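Local coordinates for protein arginase (Thermus thermophilus, PDB 2EF4) that probably catalyses the hydrolysis of L-arginine to L-ornithine and urea, using two manganese ions in each subunit, at residues V8-G13 and D95-M100; E68-A73 and E152-V157. All blocks are in the same frame, centred on the assembly; numbering follows the deposited sequence.

Interaction 1 of 2, residues V8-G13 and D95-M100; sequences VPMDLG and DHSLSM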
loop_
_atom_site.group_PDB
_atom_site.type_symbol
_atom_site.label_atom_id
_atom_site.label_comp_id
_atom_site.label_asym_id
_atom_site.label_seq_id
_atom_site.Cartn_x
_atom_site.Cartn_y
_atom_site.Cartn_z
ATOM N N VAL A 8 7.995 -17.777 -23.205
ATOM C CA VAL A 8 7.712 -19.130 -22.737
ATOM C C VAL A 8 6.853 -18.958 -21.487
ATOM O O VAL A 8 7.373 -18.899 -20.369
ATOM C CB VAL A 8 9.019 -19.890 -22.385
ATOM C CG1 VAL A 8 8.729 -21.363 -22.131
ATOM C CG2 VAL A 8 10.018 -19.743 -23.517
ATOM N N PRO A 9 5.522 -18.849 -21.667
ATOM C CA PRO A 9 4.555 -18.676 -20.575
ATOM C C PRO A 9 4.447 -19.971 -19.790
ATOM O O PRO A 9 3.431 -20.664 -19.842
ATOM C CB PRO A 9 3.266 -18.340 -21.315
ATOM C CG PRO A 9 3.364 -19.236 -22.525
ATOM C CD PRO A 9 4.821 -19.015 -22.956
ATOM N N MET A 10 5.511 -20.289 -19.064
ATOM C CA MET A 10 5.574 -21.528 -18.305
ATOM C C MET A 10 5.554 -21.327 -16.800
ATOM O O MET A 10 6.304 -20.523 -16.261
ATOM C CB MET A 10 6.834 -22.289 -18.706
ATOM C CG MET A 10 6.961 -23.657 -18.072
ATOM S SD MET A 10 8.331 -24.602 -18.756
ATOM C CE MET A 10 9.562 -24.157 -17.656
ATOM N N ASP A 11 4.690 -22.080 -16.132
ATOM C CA ASP A 11 4.532 -22.022 -14.680
ATOM C C ASP A 11 4.233 -23.450 -14.256
ATOM O O ASP A 11 3.130 -23.756 -13.811
ATOM C CB ASP A 11 3.353 -21.112 -14.321
ATOM C CG ASP A 11 3.200 -20.891 -12.819
ATOM O OD1 ASP A 11 4.033 -21.401 -12.029
ATOM O OD2 ASP A 11 2.233 -20.192 -12.436
ATOM N N LEU A 12 5.224 -24.320 -14.412
ATOM C CA LEU A 12 5.074 -25.729 -14.083
ATOM C C LEU A 12 5.943 -26.162 -12.907
ATOM O O LEU A 12 7.168 -26.057 -12.946
ATOM C CB LEU A 12 5.411 -26.571 -15.318
ATOM C CG LEU A 12 4.568 -26.251 -16.560
ATOM C CD1 LEU A 12 5.149 -26.944 -17.773
ATOM C CD2 LEU A 12 3.123 -26.677 -16.327
ATOM N N GLY A 13 5.291 -26.649 -11.857
ATOM C CA GLY A 13 6.000 -27.100 -10.676
ATOM C C GLY A 13 5.026 -27.670 -9.664
ATOM O O GLY A 13 3.858 -27.899 -9.982
ATOM N N ASP A 95 9.012 -19.644 -15.530
ATOM C CA ASP A 95 9.980 -20.624 -15.019
ATOM C C ASP A 95 11.385 -20.565 -15.592
ATOM O O ASP A 95 11.562 -20.554 -16.803
ATOM C CB ASP A 95 9.468 -22.043 -15.232
ATOM C CG ASP A 95 8.310 -22.374 -14.341
ATOM O OD1 ASP A 95 8.142 -21.662 -13.334
ATOM O OD2 ASP A 95 7.579 -23.343 -14.634
ATOM N N HIS A 96 12.385 -20.571 -14.717
ATOM C CA HIS A 96 13.772 -20.528 -15.183
ATOM C C HIS A 96 14.150 -21.823 -15.896
ATOM O O HIS A 96 15.221 -21.930 -16.488
ATOM C CB HIS A 96 14.730 -20.270 -14.015
ATOM C CG HIS A 96 15.946 -19.492 -14.413
ATOM N ND1 HIS A 96 16.714 -18.794 -13.508
ATOM C CD2 HIS A 96 16.490 -19.258 -15.631
ATOM C CE1 HIS A 96 17.674 -18.153 -14.152
ATOM N NE2 HIS A 96 17.561 -18.417 -15.440
ATOM N N SER A 97 13.253 -22.799 -15.839
ATOM C CA SER A 97 13.464 -24.081 -16.481
ATOM C C SER A 97 13.683 -23.912 -17.973
ATOM O O SER A 97 14.347 -24.726 -18.615
ATOM C CB SER A 97 12.249 -24.975 -16.273
ATOM O OG SER A 97 11.998 -25.200 -14.903
ATOM N N LEU A 98 13.117 -22.851 -18.529
ATOM C CA LEU A 98 13.235 -22.597 -19.954
ATOM C C LEU A 98 14.683 -22.441 -20.415
ATOM O O LEU A 98 15.014 -22.747 -21.571
ATOM C CB LEU A 98 12.424 -21.349 -20.330
ATOM C CG LEU A 98 12.932 -19.990 -19.854
ATOM C CD1 LEU A 98 14.019 -19.506 -20.810
ATOM C CD2 LEU A 98 11.780 -18.985 -19.818
ATOM N N SER A 99 15.551 -21.968 -19.525
ATOM C CA SER A 99 16.943 -21.767 -19.909
ATOM C C SER A 99 17.623 -23.055 -20.358
ATOM O O SER A 99 18.637 -23.012 -21.052
ATOM C CB SER A 99 17.718 -21.097 -18.780
ATOM O OG SER A 99 17.244 -19.777 -18.601
ATOM N N MET A 100 17.070 -24.202 -19.981
ATOM C CA MET A 100 17.649 -25.460 -20.438
ATOM C C MET A 100 17.567 -25.409 -21.963
ATOM O O MET A 100 18.503 -25.790 -22.664
ATOM C CB MET A 100 16.849 -26.656 -19.919
ATOM C CG MET A 100 16.805 -26.786 -18.396
ATOM S SD MET A 100 16.136 -28.386 -17.878
ATOM C CE MET A 100 14.390 -28.186 -18.274
HETATM O O HOH W 1 6.456 -22.442 -11.298
HETATM O O HOH W 2 9.192 -25.559 -14.359
#
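Asp95 meets the chain at Met10 and Leu12 with both its backbone and its side chain. Its amide N donates to Met10 O at 2.9 Å, nearly straight at 172°. Because chi1 of -70° swings CG back beside its own backbone N, the carboxylate reaches the same length of loop two residues further on. There Leu12 N approaches OD2 on the syn side, 16° out of the carboxylate plane, in a short bond of 2.6 Å.

Two waters extend this polar network. One donates to both Asp11 OD1 and Asp95 OD1, which lie 4.3 Å apart; Arg17 pairs with Asp95 OD1, and Asp11 is held by Arg16 and Gly18, so the water and the arginines probably ease the repulsion of the two carboxylates. The other water joins Leu12 O, Asp95 OD2 and Ser97 OG, so OD2 is gripped by a backbone N-H and a water. With an alanine here the carboxylate is gone, which would probably leave Leu12 N without its acceptor, deprive Arg17 of this charge and let the loop shift.

Asp95 and His96 belong to the GGDHS signature of the arginase family, which begins at the C-terminal end of strand 87-93; His96 binds manganese, and its CB points away from the loop.

The apolar part lies at the C-terminal end of strand 2-8, beside strand 87-93. Leu98 CD2 packs 3.9 Å from Val8 CB, while Val8 CG1 lies 4.1 Å from Leu98 CB; Val91 touches both residues. The first part of Met10 runs out from the loop, CG anti to the backbone N, setting CG 3.5 Å from Asp95 OD2.

Interaction 2 of 2, residues E68-A73 and E152-V157; sequences EIRAAA and EVFRAV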
loop_
_atom_site.group_PDB
_atom_site.type_symbol
_atom_site.label_atom_id
_atom_site.label_comp_id
_atom_site.label_asym_id
_atom_site.label_seq_id
_atom_site.Cartn_x
_atom_site.Cartn_y
_atom_site.Cartn_z
ATOM N N GLU A 68 6.508 -32.335 -19.578
ATOM C CA GLU A 68 5.890 -31.154 -20.192
ATOM C C GLU A 68 6.867 -30.000 -20.243
ATOM O O GLU A 68 6.865 -29.213 -21.189
ATOM C CB GLU A 68 4.629 -30.719 -19.436
ATOM C CG GLU A 68 3.450 -31.656 -19.603
ATOM C CD GLU A 68 3.415 -32.752 -18.557
ATOM O OE1 GLU A 68 4.486 -33.141 -18.039
ATOM O OE2 GLU A 68 2.303 -33.236 -18.258
ATOM N N ILE A 69 7.701 -29.898 -19.214
ATOM C CA ILE A 69 8.709 -28.850 -19.151
ATOM C C ILE A 69 9.764 -29.173 -20.213
ATOM O O ILE A 69 10.199 -28.300 -20.979
ATOM C CB ILE A 69 9.351 -28.812 -17.748
ATOM C CG1 ILE A 69 8.308 -28.336 -16.730
ATOM C CG2 ILE A 69 10.582 -27.913 -17.758
ATOM C CD1 ILE A 69 8.716 -28.512 -15.292
ATOM N N ARG A 70 10.156 -30.442 -20.254
ATOM C CA ARG A 70 11.140 -30.931 -21.218
ATOM C C ARG A 70 10.662 -30.667 -22.647
ATOM O O ARG A 70 11.443 -30.260 -23.511
ATOM C CB ARG A 70 11.343 -32.437 -21.025
ATOM C CG ARG A 70 12.207 -33.125 -22.079
ATOM C CD ARG A 70 12.415 -34.618 -21.744
ATOM N NE ARG A 70 13.109 -35.344 -22.812
ATOM C CZ ARG A 70 12.612 -35.519 -24.036
ATOM N NH1 ARG A 70 11.415 -35.029 -24.337
ATOM N NH2 ARG A 70 13.326 -36.148 -24.969
ATOM N N ALA A 71 9.370 -30.904 -22.875
ATOM C CA ALA A 71 8.756 -30.737 -24.188
ATOM C C ALA A 71 8.752 -29.290 -24.657
ATOM O O ALA A 71 9.018 -29.004 -25.821
ATOM C CB ALA A 71 7.334 -31.284 -24.159
ATOM N N ALA A 72 8.437 -28.377 -23.748
ATOM C CA ALA A 72 8.413 -26.956 -24.081
ATOM C C ALA A 72 9.833 -26.425 -24.316
ATOM O O ALA A 72 10.073 -25.639 -25.246
ATOM C CB ALA A 72 7.738 -26.171 -22.953
ATOM N N ALA A 73 10.767 -26.851 -23.469
ATOM C CA ALA A 73 12.165 -26.412 -23.576
ATOM C C ALA A 73 12.785 -26.919 -24.878
ATOM O O ALA A 73 13.649 -26.268 -25.466
ATOM C CB ALA A 73 12.974 -26.912 -22.364
ATOM N N GLU A 152 19.998 -35.316 -21.599
ATOM C CA GLU A 152 20.156 -35.845 -22.948
ATOM C C GLU A 152 19.733 -34.826 -23.986
ATOM O O GLU A 152 20.090 -34.949 -25.154
ATOM C CB GLU A 152 19.330 -37.118 -23.154
ATOM C CG GLU A 152 17.823 -36.885 -23.123
ATOM C CD GLU A 152 17.034 -38.112 -23.537
ATOM O OE1 GLU A 152 17.484 -39.237 -23.237
ATOM O OE2 GLU A 152 15.956 -37.956 -24.151
ATOM N N VAL A 153 18.972 -33.820 -23.569
ATOM C CA VAL A 153 18.516 -32.806 -24.506
ATOM C C VAL A 153 19.177 -31.451 -24.338
ATOM O O VAL A 153 19.475 -30.773 -25.323
ATOM C CB VAL A 153 16.991 -32.542 -24.384
ATOM C CG1 VAL A 153 16.507 -31.776 -25.621
ATOM C CG2 VAL A 153 16.220 -33.843 -24.195
ATOM N N PHE A 154 19.422 -31.058 -23.093
ATOM C CA PHE A 154 19.944 -29.721 -22.826
ATOM C C PHE A 154 21.381 -29.497 -22.343
ATOM O O PHE A 154 21.795 -28.349 -22.201
ATOM C CB PHE A 154 18.961 -29.020 -21.879
ATOM C CG PHE A 154 17.513 -29.194 -22.277
ATOM C CD1 PHE A 154 17.018 -28.616 -23.448
ATOM C CD2 PHE A 154 16.650 -29.963 -21.491
ATOM C CE1 PHE A 154 15.680 -28.806 -23.834
ATOM C CE2 PHE A 154 15.308 -30.161 -21.868
ATOM C CZ PHE A 154 14.826 -29.581 -23.038
ATOM N N ARG A 155 22.142 -30.556 -22.087
ATOM C CA ARG A 155 23.536 -30.393 -21.652
ATOM C C ARG A 155 24.265 -29.569 -22.719
ATOM O O ARG A 155 24.491 -30.044 -23.834
ATOM C CB ARG A 155 24.180 -31.768 -21.497
ATOM C CG ARG A 155 25.673 -31.797 -21.196
ATOM C CD ARG A 155 26.034 -33.250 -20.884
ATOM N NE ARG A 155 27.446 -33.548 -20.634
ATOM C CZ ARG A 155 28.321 -32.744 -20.032
ATOM N NH1 ARG A 155 29.570 -33.162 -19.859
ATOM N NH2 ARG A 155 27.976 -31.522 -19.637
ATOM N N ALA A 156 24.638 -28.336 -22.387
ATOM C CA ALA A 156 25.276 -27.487 -23.382
ATOM C C ALA A 156 26.489 -26.712 -22.914
ATOM O O ALA A 156 27.154 -26.059 -23.723
ATOM C CB ALA A 156 24.239 -26.503 -23.954
ATOM N N VAL A 157 26.791 -26.760 -21.623
ATOM C CA VAL A 157 27.930 -25.997 -21.139
ATOM C C VAL A 157 28.793 -26.748 -20.147
ATOM O O VAL A 157 28.349 -27.691 -19.499
ATOM C CB VAL A 157 27.473 -24.670 -20.483
ATOM C CG1 VAL A 157 26.768 -24.947 -19.162
ATOM C CG2 VAL A 157 28.670 -23.763 -20.256
#
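Arg70 and Val153 approach to 8.3 Å between CA atoms, and Ala73 and Phe154 to 8.5 Å, so that one turn of helix 66-81 faces the last residues of helix 148-154. At this spacing the backbones do not bond to each other, and side chains bridge the gap.

Phe154 does so at the buried end. Its ring points CZ at the helix surface, 3.3 Å from Ala73 CB, a tight approach that the small methyl group permits. The same CZ lies 3.5 Å from Arg70 O, which sits at the ring edge in the plane of the ring; the contact is probably mildly favourable, the C-H edge carrying partial positive charge. One face of the ring is covered from its own helix by Val153 CB, 3.7 Å above the ring centre.

Toward the outside, Arg70 runs out extended as far as NE, with CG anti to the backbone N (chi1 172°), and crosses Val153 at about a right angle. Val153 CG2 rests 3.7 Å from Arg70 NE. Beyond it, the guanidinium forms a single-point salt bridge with Glu152: NH2 donates to OE2 at a rather long 3.3 Å, close to the guanidinium plane and nearly in line with the C-O bond of OE2. The two flat groups are turned 65° apart, so they do not pair side by side. Arg70 NE also makes a weak bond to Arg149 O.

Lys77 NZ, further along helix 66-81, hydrogen-bonds to Val153 O near the C-terminal end of helix 148-154. This is helix-helix packing in an α/β fold: helix 66-81 is joined to the end of helix 148-154, and helix 99-106 lies against both through Met100, which touches Ile69 and Phe154.

In the fold
From the N terminus, the chain leaves strand 2-8 into the loop 8-13, whose partner, 95-100, comes only after helix 66-81 and strand 87-93; interaction 1 thus closes a long loop. Interaction 2 opens within that loop, at 68-73, and closes at 152-157, outside it, so the two contacts cross along the sequence. In space their centres lie about 11 Å apart. Ile69 packs on Leu12, Ser97 and Met100, and Phe154 on Met100, joining them directly. Together they tie a loop at the C-terminal ends of the parallel strands, beside the manganese ligand His96, to helices 66-81, 99-106 and 148-154 of the α/β arginase fold.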